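Local coordinates for major centromere autoantigen B (Homo sapiens, PDB 1HLV), which binds the CENP-B box DNA of centromeres through an N-terminal pair of helix-turn-helix domains and kinks it, at residues K13-Q18 and R33-P38. Numbering follows the deposited sequence.
With nucleotides of chain B.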
loop_
_atom_site.group_PDB
_atom_site.type_symbol
_atom_site.label_atom_id
_atom_site.label_comp_id
_atom_site.label_asym_id
_atom_site.label_seq_id
_atom_site.Cartn_x
_atom_site.Cartn_y
_atom_site.Cartn_z
ATOM N N LYS C 13 10.271 6.115 -3.287
ATOM C CA LYS C 13 9.665 7.439 -3.343
ATOM C C LYS C 13 9.795 8.104 -1.977
ATOM O O LYS C 13 9.936 9.315 -1.873
ATOM C CB LYS C 13 8.197 7.345 -3.783
ATOM C CG LYS C 13 8.055 7.153 -5.294
ATOM C CD LYS C 13 6.615 6.916 -5.752
ATOM C CE LYS C 13 6.100 5.549 -5.294
ATOM N NZ LYS C 13 4.848 5.152 -5.996
ATOM N N SER C 14 9.770 7.301 -0.929
ATOM C CA SER C 14 9.925 7.831 0.413
ATOM C C SER C 14 11.348 8.400 0.576
ATOM O O SER C 14 11.543 9.470 1.163
ATOM C CB SER C 14 9.688 6.722 1.434
ATOM O OG SER C 14 9.899 7.195 2.743
ATOM N N ARG C 15 12.338 7.687 0.046
ATOM C CA ARG C 15 13.721 8.130 0.143
ATOM C C ARG C 15 13.909 9.433 -0.628
ATOM O O ARG C 15 14.563 10.363 -0.149
ATOM C CB ARG C 15 14.668 7.057 -0.403
ATOM C CG ARG C 15 16.140 7.428 -0.298
ATOM C CD ARG C 15 17.033 6.341 -0.876
ATOM N NE ARG C 15 18.428 6.764 -0.989
ATOM C CZ ARG C 15 19.389 6.036 -1.555
ATOM N NH1 ARG C 15 19.111 4.843 -2.060
ATOM N NH2 ARG C 15 20.627 6.507 -1.628
ATOM N N ILE C 16 13.336 9.495 -1.825
ATOM C CA ILE C 16 13.429 10.690 -2.655
ATOM C C ILE C 16 12.846 11.887 -1.900
ATOM O O ILE C 16 13.437 12.966 -1.871
ATOM C CB ILE C 16 12.670 10.485 -3.992
ATOM C CG1 ILE C 16 13.406 9.447 -4.834
ATOM C CG2 ILE C 16 12.550 11.794 -4.753
ATOM C CD1 ILE C 16 12.702 9.080 -6.115
ATOM N N ILE C 17 11.684 11.684 -1.287
ATOM C CA ILE C 17 11.021 12.732 -0.524
ATOM C C ILE C 17 11.929 13.188 0.607
ATOM O O ILE C 17 12.152 14.379 0.802
ATOM C CB ILE C 17 9.687 12.221 0.067
ATOM C CG1 ILE C 17 8.652 12.077 -1.049
ATOM C CG2 ILE C 17 9.183 13.167 1.139
ATOM C CD1 ILE C 17 7.449 11.249 -0.651
ATOM N N GLN C 18 12.450 12.221 1.351
ATOM C CA GLN C 18 13.334 12.502 2.471
ATOM C C GLN C 18 14.567 13.273 2.006
ATOM O O GLN C 18 15.083 14.135 2.721
ATOM C CB GLN C 18 13.764 11.191 3.126
ATOM C CG GLN C 18 14.732 11.365 4.275
ATOM C CD GLN C 18 15.321 10.050 4.751
ATOM O OE1 GLN C 18 16.169 10.030 5.647
ATOM N NE2 GLN C 18 14.878 8.942 4.153
ATOM N N ARG C 33 18.385 14.441 -10.682
ATOM C CA ARG C 33 19.531 13.811 -11.320
ATOM C C ARG C 33 20.102 12.704 -10.449
ATOM O O ARG C 33 20.406 11.617 -10.939
ATOM C CB ARG C 33 20.635 14.829 -11.605
ATOM C CG ARG C 33 21.820 14.211 -12.336
ATOM C CD ARG C 33 23.103 15.015 -12.153
ATOM N NE ARG C 33 24.152 14.213 -11.527
ATOM C CZ ARG C 33 24.289 14.041 -10.215
ATOM N NH1 ARG C 33 23.443 14.621 -9.376
ATOM N NH2 ARG C 33 25.264 13.275 -9.739
ATOM N N ARG C 34 20.252 12.987 -9.159
ATOM C CA ARG C 34 20.789 12.013 -8.219
ATOM C C ARG C 34 20.023 10.699 -8.223
ATOM O O ARG C 34 20.599 9.642 -7.972
ATOM C CB ARG C 34 20.781 12.577 -6.805
ATOM C CG ARG C 34 21.701 13.751 -6.605
ATOM C CD ARG C 34 21.722 14.152 -5.148
ATOM N NE ARG C 34 22.667 15.232 -4.909
ATOM C CZ ARG C 34 23.037 15.637 -3.701
ATOM N NH1 ARG C 34 22.533 15.046 -2.621
ATOM N NH2 ARG C 34 23.917 16.621 -3.574
ATOM N N PHE C 35 18.722 10.765 -8.483
ATOM C CA PHE C 35 17.911 9.560 -8.513
ATOM C C PHE C 35 17.618 9.140 -9.929
ATOM O O PHE C 35 16.944 8.139 -10.160
ATOM C CB PHE C 35 16.613 9.759 -7.733
ATOM C CG PHE C 35 16.828 9.894 -6.262
ATOM C CD1 PHE C 35 16.963 11.147 -5.678
ATOM C CD2 PHE C 35 16.978 8.763 -5.469
ATOM C CE1 PHE C 35 17.248 11.274 -4.327
ATOM C CE2 PHE C 35 17.266 8.877 -4.110
ATOM C CZ PHE C 35 17.401 10.137 -3.539
ATOM N N ASN C 36 18.135 9.910 -10.878
ATOM C CA ASN C 36 17.955 9.599 -12.286
ATOM C C ASN C 36 16.477 9.495 -12.659
ATOM O O ASN C 36 16.035 8.481 -13.190
ATOM C CB ASN C 36 18.660 8.280 -12.609
ATOM C CG ASN C 36 18.708 7.988 -14.098
ATOM O OD1 ASN C 36 18.769 6.828 -14.503
ATOM N ND2 ASN C 36 18.697 9.037 -14.919
ATOM N N ILE C 37 15.717 10.540 -12.360
ATOM C CA ILE C 37 14.296 10.581 -12.688
ATOM C C ILE C 37 13.987 11.952 -13.269
ATOM O O ILE C 37 14.641 12.939 -12.932
ATOM C CB ILE C 37 13.407 10.383 -11.448
ATOM C CG1 ILE C 37 13.748 11.441 -10.396
ATOM C CG2 ILE C 37 13.566 8.976 -10.913
ATOM C CD1 ILE C 37 12.827 11.429 -9.189
ATOM N N PRO C 38 12.979 12.037 -14.146
ATOM C CA PRO C 38 12.631 13.330 -14.741
ATOM C C PRO C 38 12.219 14.324 -13.659
ATOM O O PRO C 38 11.601 13.941 -12.664
ATOM C CB PRO C 38 11.463 12.983 -15.665
ATOM C CG PRO C 38 11.695 11.527 -15.997
ATOM C CD PRO C 38 12.113 10.966 -14.666
ATOM P P DC B 15 9.023 8.122 -15.388
ATOM O OP1 DC B 15 9.716 7.064 -16.170
ATOM O OP2 DC B 15 9.672 8.677 -14.171
ATOM O "O5'" DC B 15 8.646 9.295 -16.395
ATOM C "C5'" DC B 15 8.123 8.991 -17.684
ATOM C "C4'" DC B 15 7.668 10.252 -18.380
ATOM O "O4'" DC B 15 6.424 10.742 -17.823
ATOM C "C3'" DC B 15 8.645 11.426 -18.309
ATOM O "O3'" DC B 15 8.567 12.136 -19.543
ATOM C "C2'" DC B 15 8.044 12.295 -17.216
ATOM C "C1'" DC B 15 6.567 12.121 -17.516
ATOM N N1 DC B 15 5.610 12.460 -16.447
ATOM C C2 DC B 15 4.267 12.650 -16.800
ATOM O O2 DC B 15 3.943 12.537 -17.992
ATOM N N3 DC B 15 3.361 12.947 -15.840
ATOM C C4 DC B 15 3.751 13.057 -14.565
ATOM N N4 DC B 15 2.816 13.334 -13.645
ATOM C C5 DC B 15 5.115 12.880 -14.176
ATOM C C6 DC B 15 6.003 12.584 -15.143
ATOM P P DA B 14 4.858 7.610 -9.784
ATOM O OP1 DA B 14 5.457 6.573 -8.912
ATOM O OP2 DA B 14 4.717 9.006 -9.283
ATOM O "O5'" DA B 14 5.651 7.642 -11.166
ATOM C "C5'" DA B 14 5.748 6.467 -11.964
ATOM C "C4'" DA B 14 5.973 6.823 -13.414
ATOM O "O4'" DA B 14 4.774 7.329 -14.035
ATOM C "C3'" DA B 14 7.042 7.870 -13.686
ATOM O "O3'" DA B 14 7.595 7.545 -14.961
ATOM C "C2'" DA B 14 6.231 9.152 -13.752
ATOM C "C1'" DA B 14 4.965 8.680 -14.456
ATOM N N9 DA B 14 3.730 9.392 -14.129
ATOM C C8 DA B 14 3.300 9.808 -12.893
ATOM N N7 DA B 14 2.071 10.264 -12.890
ATOM C C5 DA B 14 1.679 10.172 -14.218
ATOM C C6 DA B 14 0.469 10.462 -14.865
ATOM N N6 DA B 14 -0.625 10.876 -14.225
ATOM N N1 DA B 14 0.413 10.289 -16.206
ATOM C C2 DA B 14 1.499 9.824 -16.835
ATOM N N3 DA B 14 2.684 9.484 -16.330
ATOM C C4 DA B 14 2.708 9.684 -15.000
#
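At the edge of the hydrophobic core of the first helix-turn-helix domain of CENP-B, Ile-16 of helix 10-22 sets its CG1 over one face of the ring of Phe-35, just before Asn-36. The contact is a CH-pi interaction: Ile-16 CG1 stands 3.8 Å from the ring centroid, 14° off the ring normal, while the two side chains pass one another head to tail. CG1, anti to the carbonyl carbon of Ile-16 (chi1 -68°), is the atom over the ring; the extended chi2 carries CD1 beyond it, where it meets Ile-37 CD1 tip to tip at 3.9 Å. Arg-15, its chain extended from CG to NE, brings NE to the edge of the Phe-35 ring, 3.9 Å from CE2, with guanidinium and ring planes nearly perpendicular at 88°. Between helix 28-35 and helix 39-47 lies the turn of the helix-turn-helix: Asn-36, at positive phi, closes the former in a Schellman motif, its N bonded to Arg-33 O at 2.8 Å, and Pro-38 is the N-cap of the latter. Leu-42 and Ile-45 of helix 39-47 also touch Ile-16, joining all three helices. Both segments reach the DNA backbone: Pro-38 CD lies 3.4 Å from OP2 of DC15 of chain B, and Lys-13 NZ makes a weak hydrogen bond (3.3 Å) to OP1 of DA14 of chain B, alongside a second bond to Lys-67 O.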